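Local coordinates for uncharacterized protein Q64V53_BACFR (Bacteroides fragilis, PDB 2RA8), which is of unknown function but joins a WGR domain to leucine-rich repeats, a build that suggests a binding rather than a catalytic role, at residues A[204-207]-A[208-211]; A[325-328]-A[329-333]. All coordinates share one frame; numbering follows the deposited sequence.

Contact 1: residues A[204-207]-A[208-211]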
ATOM      1  N   GLY A 204     -17.716  11.012   0.179  1.00 23.80           N
ATOM      2  CA  GLY A 204     -18.416  12.241   0.299  1.00 17.64           C
ATOM      3  C   GLY A 204     -19.463  12.015   1.377  1.00 21.69           C
ATOM      4  O   GLY A 204     -20.473  11.360   1.156  1.00 31.72           O
ATOM      5  N   LEU A 205     -19.316  12.685   2.481  1.00 20.34           N
ATOM      6  CA  LEU A 205     -20.136  12.248   3.630  1.00 21.83           C
ATOM      7  C   LEU A 205     -21.480  12.995   3.612  1.00 22.64           C
ATOM      8  O   LEU A 205     -21.512  14.227   3.714  1.00 23.82           O
ATOM      9  CB  LEU A 205     -19.396  12.393   4.965  1.00 20.93           C
ATOM     10  CG  LEU A 205     -20.138  11.896   6.250  1.00 19.06           C
ATOM     11  CD1 LEU A 205     -19.848  10.406   6.612  1.00 31.23           C
ATOM     12  CD2 LEU A 205     -19.559  12.837   7.426  1.00 15.48           C
ATOM     13  N   PRO A 206     -22.619  12.188   3.489  1.00 29.19           N
ATOM     14  CA  PRO A 206     -23.943  12.821   3.430  1.00 30.00           C
ATOM     15  C   PRO A 206     -24.333  13.467   4.743  1.00 34.46           C
ATOM     16  O   PRO A 206     -23.864  13.063   5.805  1.00 32.06           O
ATOM     17  CB  PRO A 206     -24.873  11.654   3.082  1.00 32.55           C
ATOM     18  CG  PRO A 206     -23.986  10.709   2.342  1.00 39.23           C
ATOM     19  CD  PRO A 206     -22.713  10.757   3.154  1.00 26.93           C
ATOM     20  N   ASP A 207     -25.193  14.480   4.681  1.00 27.48           N
ATOM     21  CA  ASP A 207     -25.656  15.158   5.885  1.00 36.30           C
ATOM     22  C   ASP A 207     -26.470  14.213   6.745  1.00 30.83           C
ATOM     23  O   ASP A 207     -26.552  14.379   7.961  1.00 34.02           O
ATOM     24  CB  ASP A 207     -26.509  16.384   5.517  1.00 44.08           C
ATOM     25  CG  ASP A 207     -25.666  17.614   5.201  1.00 65.23           C
ATOM     26  OD1 ASP A 207     -26.217  18.592   4.650  1.00 64.28           O
ATOM     27  OD2 ASP A 207     -24.456  17.609   5.514  1.00 79.01           O
ATOM     28  N   SER A 208     -27.073  13.206   6.119  1.00 32.32           N
ATOM     29  CA  SER A 208     -27.879  12.233   6.852  1.00 30.96           C
ATOM     30  C   SER A 208     -27.048  11.506   7.877  1.00 29.31           C
ATOM     31  O   SER A 208     -27.506  11.242   8.988  1.00 28.85           O
ATOM     32  CB  SER A 208     -28.515  11.226   5.892  1.00 39.87           C
ATOM     33  OG  SER A 208     -27.564  10.724   4.971  1.00 39.41           O
ATOM     34  N   VAL A 209     -25.809  11.193   7.522  1.00 33.28           N
ATOM     35  CA  VAL A 209     -24.912  10.503   8.441  1.00 22.59           C
ATOM     36  C   VAL A 209     -24.586  11.377   9.631  1.00 30.32           C
ATOM     37  O   VAL A 209     -24.651  10.931  10.782  1.00 31.98           O
ATOM     38  CB  VAL A 209     -23.606  10.096   7.729  1.00 27.90           C
ATOM     39  CG1 VAL A 209     -22.647   9.466   8.720  1.00 17.91           C
ATOM     40  CG2 VAL A 209     -23.922   9.128   6.587  1.00 27.08           C
ATOM     41  N   VAL A 210     -24.235  12.635   9.373  1.00 20.61           N
ATOM     42  CA  VAL A 210     -23.914  13.550  10.459  1.00 24.18           C
ATOM     43  C   VAL A 210     -25.111  13.729  11.378  1.00 26.05           C
ATOM     44  O   VAL A 210     -24.963  13.809  12.606  1.00 32.30           O
ATOM     45  CB  VAL A 210     -23.481  14.931   9.921  1.00 18.44           C
ATOM     46  CG1 VAL A 210     -23.155  15.858  11.076  1.00 25.32           C
ATOM     47  CG2 VAL A 210     -22.262  14.784   9.016  1.00 29.02           C
ATOM     48  N   GLU A 211     -26.305  13.786  10.795  1.00 28.74           N
ATOM     49  CA  GLU A 211     -27.520  13.961  11.583  1.00 31.91           C
ATOM     50  C   GLU A 211     -27.795  12.764  12.459  1.00 24.46           C
ATOM     51  O   GLU A 211     -28.345  12.900  13.556  1.00 23.55           O
ATOM     52  CB  GLU A 211     -28.712  14.248  10.666  1.00 30.01           C
ATOM     53  CG  GLU A 211     -28.577  15.583   9.937  1.00 36.34           C
ATOM     54  CD  GLU A 211     -29.809  15.957   9.142  1.00 44.95           C
ATOM     55  OE1 GLU A 211     -30.844  16.278   9.767  1.00 65.40           O
ATOM     56  OE2 GLU A 211     -29.741  15.927   7.893  1.00 42.02           O
TER
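Leu205 forks over the first turn of a helix and meets a different valine with each methyl: CD1 lies 3.6 Å from Val209 CG1, and CD2 lies 3.7 Å from Val210 CG2. Both valine side chains cross the leucine at roughly a right angle, each offering one methyl to one arm of the fork. With Leu205 CG anti to its own nitrogen (chi1 -177°), the fork is carried to the helix although the residue itself precedes it. Ile200 of strand 197-201 touches Leu205 and Val209, while Phe242 packs on Leu205 and Val210, so branched apolar residues suit this buried face. Farther out, the ring of Pro206 borders Val209, with Pro206 CD 4.0 Å from Val209 CG2. Proline serves well here, since a residue starting a helix needs no N-H for an intrahelical bond; Pro206 O accepts a weak bond from Val209 N at 3.2 Å. Ser208, exposed to solvent, sets its OG 3.4 Å from Pro206 CB. A regular i to i+4 helical bond runs from Glu211 N to Asp207 O at 2.9 Å, and Glu211 CG passes close beside that same oxygen. An acidic residue such as Asp207 probably gains from the positive end of the helix dipole; its backbone N donates to a carboxylate oxygen of Asp236. The arrangement is a helix N-terminus with proline at the N-cap, opening helix 207-215 of the leucine-rich repeat region.

Contact 2: residues A[325-328]-A[329-333]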
ATOM      1  N   LYS A 325       8.834  23.260   8.797  1.00 29.49           N
ATOM      2  CA  LYS A 325       9.981  23.485   9.679  1.00 33.12           C
ATOM      3  C   LYS A 325       9.515  24.286  10.873  1.00 34.79           C
ATOM      4  O   LYS A 325       9.841  23.965  12.015  1.00 33.11           O
ATOM      5  CB  LYS A 325      11.079  24.289   8.973  1.00 38.34           C
ATOM      6  CG  LYS A 325      11.653  23.662   7.716  1.00 42.79           C
ATOM      7  CD  LYS A 325      12.542  22.464   8.007  1.00 67.21           C
ATOM      8  CE  LYS A 325      13.151  21.929   6.712  1.00 58.82           C
ATOM      9  NZ  LYS A 325      14.121  20.823   6.936  1.00 57.79           N
ATOM     10  N   GLU A 326       8.745  25.339  10.604  1.00 31.29           N
ATOM     11  CA  GLU A 326       8.228  26.216  11.654  1.00 33.49           C
ATOM     12  C   GLU A 326       7.369  25.447  12.612  1.00 34.26           C
ATOM     13  O   GLU A 326       7.514  25.569  13.828  1.00 35.94           O
ATOM     14  CB  GLU A 326       7.398  27.348  11.051  1.00 28.24           C
ATOM     15  CG  GLU A 326       7.365  28.601  11.919  1.00 37.60           C
ATOM     16  CD  GLU A 326       6.513  29.709  11.326  1.00 41.43           C
ATOM     17  OE1 GLU A 326       6.517  29.863  10.086  1.00 41.81           O
ATOM     18  OE2 GLU A 326       5.852  30.435  12.098  1.00 38.88           O
ATOM     19  N   LEU A 327       6.461  24.649  12.064  1.00 31.43           N
ATOM     20  CA  LEU A 327       5.568  23.835  12.882  1.00 29.59           C
ATOM     21  C   LEU A 327       6.364  22.890  13.733  1.00 27.73           C
ATOM     22  O   LEU A 327       6.077  22.708  14.918  1.00 27.27           O
ATOM     23  CB  LEU A 327       4.621  23.027  11.993  1.00 28.15           C
ATOM     24  CG  LEU A 327       3.549  23.834  11.268  1.00 31.56           C
ATOM     25  CD1 LEU A 327       2.933  22.989  10.174  1.00 25.36           C
ATOM     26  CD2 LEU A 327       2.497  24.300  12.269  1.00 22.40           C
ATOM     27  N   GLN A 328       7.379  22.283  13.129  1.00 28.89           N
ATOM     28  CA  GLN A 328       8.240  21.333  13.823  1.00 37.54           C
ATOM     29  C   GLN A 328       8.895  21.966  15.036  1.00 40.74           C
ATOM     30  O   GLN A 328       8.859  21.413  16.138  1.00 46.43           O
ATOM     31  CB  GLN A 328       9.336  20.836  12.873  1.00 42.59           C
ATOM     32  CG  GLN A 328       9.511  19.320  12.792  1.00 52.07           C
ATOM     33  CD  GLN A 328       8.512  18.658  11.861  1.00 58.14           C
ATOM     34  OE1 GLN A 328       8.602  17.463  11.585  1.00 62.68           O
ATOM     35  NE2 GLN A 328       7.553  19.434  11.373  1.00 74.45           N
ATOM     36  N   LYS A 329       9.485  23.142  14.835  1.00 37.87           N
ATOM     37  CA  LYS A 329      10.189  23.849  15.900  1.00 41.39           C
ATOM     38  C   LYS A 329       9.323  24.612  16.875  1.00 33.20           C
ATOM     39  O   LYS A 329       9.678  24.733  18.048  1.00 42.28           O
ATOM     40  CB  LYS A 329      11.212  24.815  15.297  1.00 43.56           C
ATOM     41  CG  LYS A 329      12.252  25.315  16.288  1.00 47.29           C
ATOM     42  CD  LYS A 329      13.167  26.356  15.659  1.00 49.66           C
ATOM     43  CE  LYS A 329      14.379  26.629  16.542  1.00 63.52           C
ATOM     44  NZ  LYS A 329      13.995  27.033  17.923  1.00 65.32           N
ATOM     45  N   SER A 330       8.193  25.134  16.407  1.00 35.99           N
ATOM     46  CA  SER A 330       7.301  25.909  17.266  1.00 39.45           C
ATOM     47  C   SER A 330       6.276  25.109  18.051  1.00 39.25           C
ATOM     48  O   SER A 330       5.748  25.597  19.048  1.00 43.72           O
ATOM     49  CB  SER A 330       6.579  26.978  16.440  1.00 39.30           C
ATOM     50  OG  SER A 330       7.504  27.885  15.860  1.00 50.96           O
ATOM     51  N   LEU A 331       5.977  23.886  17.621  1.00 37.49           N
ATOM     52  CA  LEU A 331       5.007  23.067  18.350  1.00 40.45           C
ATOM     53  C   LEU A 331       5.713  22.075  19.243  1.00 32.82           C
ATOM     54  O   LEU A 331       6.580  21.329  18.795  1.00 33.78           O
ATOM     55  CB  LEU A 331       4.065  22.346  17.370  1.00 38.09           C
ATOM     56  CG  LEU A 331       3.150  23.285  16.563  1.00 30.65           C
ATOM     57  CD1 LEU A 331       2.185  22.480  15.714  1.00 21.09           C
ATOM     58  CD2 LEU A 331       2.373  24.187  17.515  1.00 37.63           C
ATOM     59  N   PRO A 332       5.357  22.053  20.539  1.00 28.90           N
ATOM     60  CA  PRO A 332       5.975  21.146  21.512  1.00 29.30           C
ATOM     61  C   PRO A 332       5.579  19.691  21.498  1.00 31.83           C
ATOM     62  O   PRO A 332       6.313  18.854  22.017  1.00 33.96           O
ATOM     63  CB  PRO A 332       5.641  21.805  22.849  1.00 36.62           C
ATOM     64  CG  PRO A 332       4.275  22.364  22.591  1.00 23.63           C
ATOM     65  CD  PRO A 332       4.433  22.989  21.214  1.00 30.29           C
HETATM   66  N   MSE A 333       4.435  19.358  20.911  1.00 29.82           N
HETATM   67  CA  MSE A 333       4.013  17.962  20.905  1.00 29.35           C
HETATM   68  C   MSE A 333       4.263  17.263  19.598  1.00 32.75           C
HETATM   69  O   MSE A 333       4.685  17.867  18.611  1.00 35.58           O
HETATM   70  CB  MSE A 333       2.525  17.845  21.260  1.00 34.27           C
HETATM   71  CG  MSE A 333       1.560  18.072  20.102  1.00 42.94           C
HETATM   72 SE   MSE A 333       1.701  19.801  19.254  1.00 47.42          SE
HETATM   73  CE  MSE A 333       0.876  20.869  20.635  1.00 24.87           C
TER
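Glu326 O is gripped twice by Ser330: the backbone N binds it at 2.7 Å, almost in line with the carbonyl, and the hydroxyl OG adds a weak bond at 3.1 Å. Serine suits this place because its short side chain can turn back on the preceding turn; with OG beside its own nitrogen (chi1 -61°), the hydroxyl reaches the carbonyl that the amide already uses. Two further backbone bonds continue the helical pattern. Lys329 N reaches Lys325 O at 3.0 Å, and Leu331 N reaches Leu327 O, also at 3.0 Å, but the latter donor is tilted 31° from the carbonyl plane. That tilt comes where Leu331 leaves helical geometry, so its amide still belongs to the last turn while the chain beyond it runs on toward a strand. Leu327 and Leu331 lie side by side and point the same way, with Leu327 CD2 3.9 Å from Leu331 CD1, which gives the helix end a buried apolar edge. Lys325 and Lys329 are exposed, where long charged chains can meet water; Gln328 NE2 bonds weakly to Lys324 O. Lys325 and Gln328 also pack on Tyr343 and Glu342 of the second subunit. Glu326 sends its carboxylate to Arg297 in a salt bridge. Helix 321-330 thus lies against helix 293-300, where Ala296 and Leu300 receive Leu327, while Leu327 and Gln328 border Ile335 of strand 334-336 in a beta-alpha-beta unit.

Overall arrangement
Both contacts belong to the part of the chain built around the ten-stranded parallel sheet, whose strands follow one another in sequence order, as expected of leucine-rich repeats. Contact 1 comes first, at the start of helix 207-215 after strand 197-201, the fifth strand; contact 2 follows at the end of helix 321-330, just before the outermost strand 334-336. Their centres are 34 Å apart and their nearest atoms about 25 Å, so they do not touch. One therefore marks entry into a helix midway along the sheet, the other the exit from a helix next to the sheet's outermost strand, where residues of contact 2 also meet the second subunit.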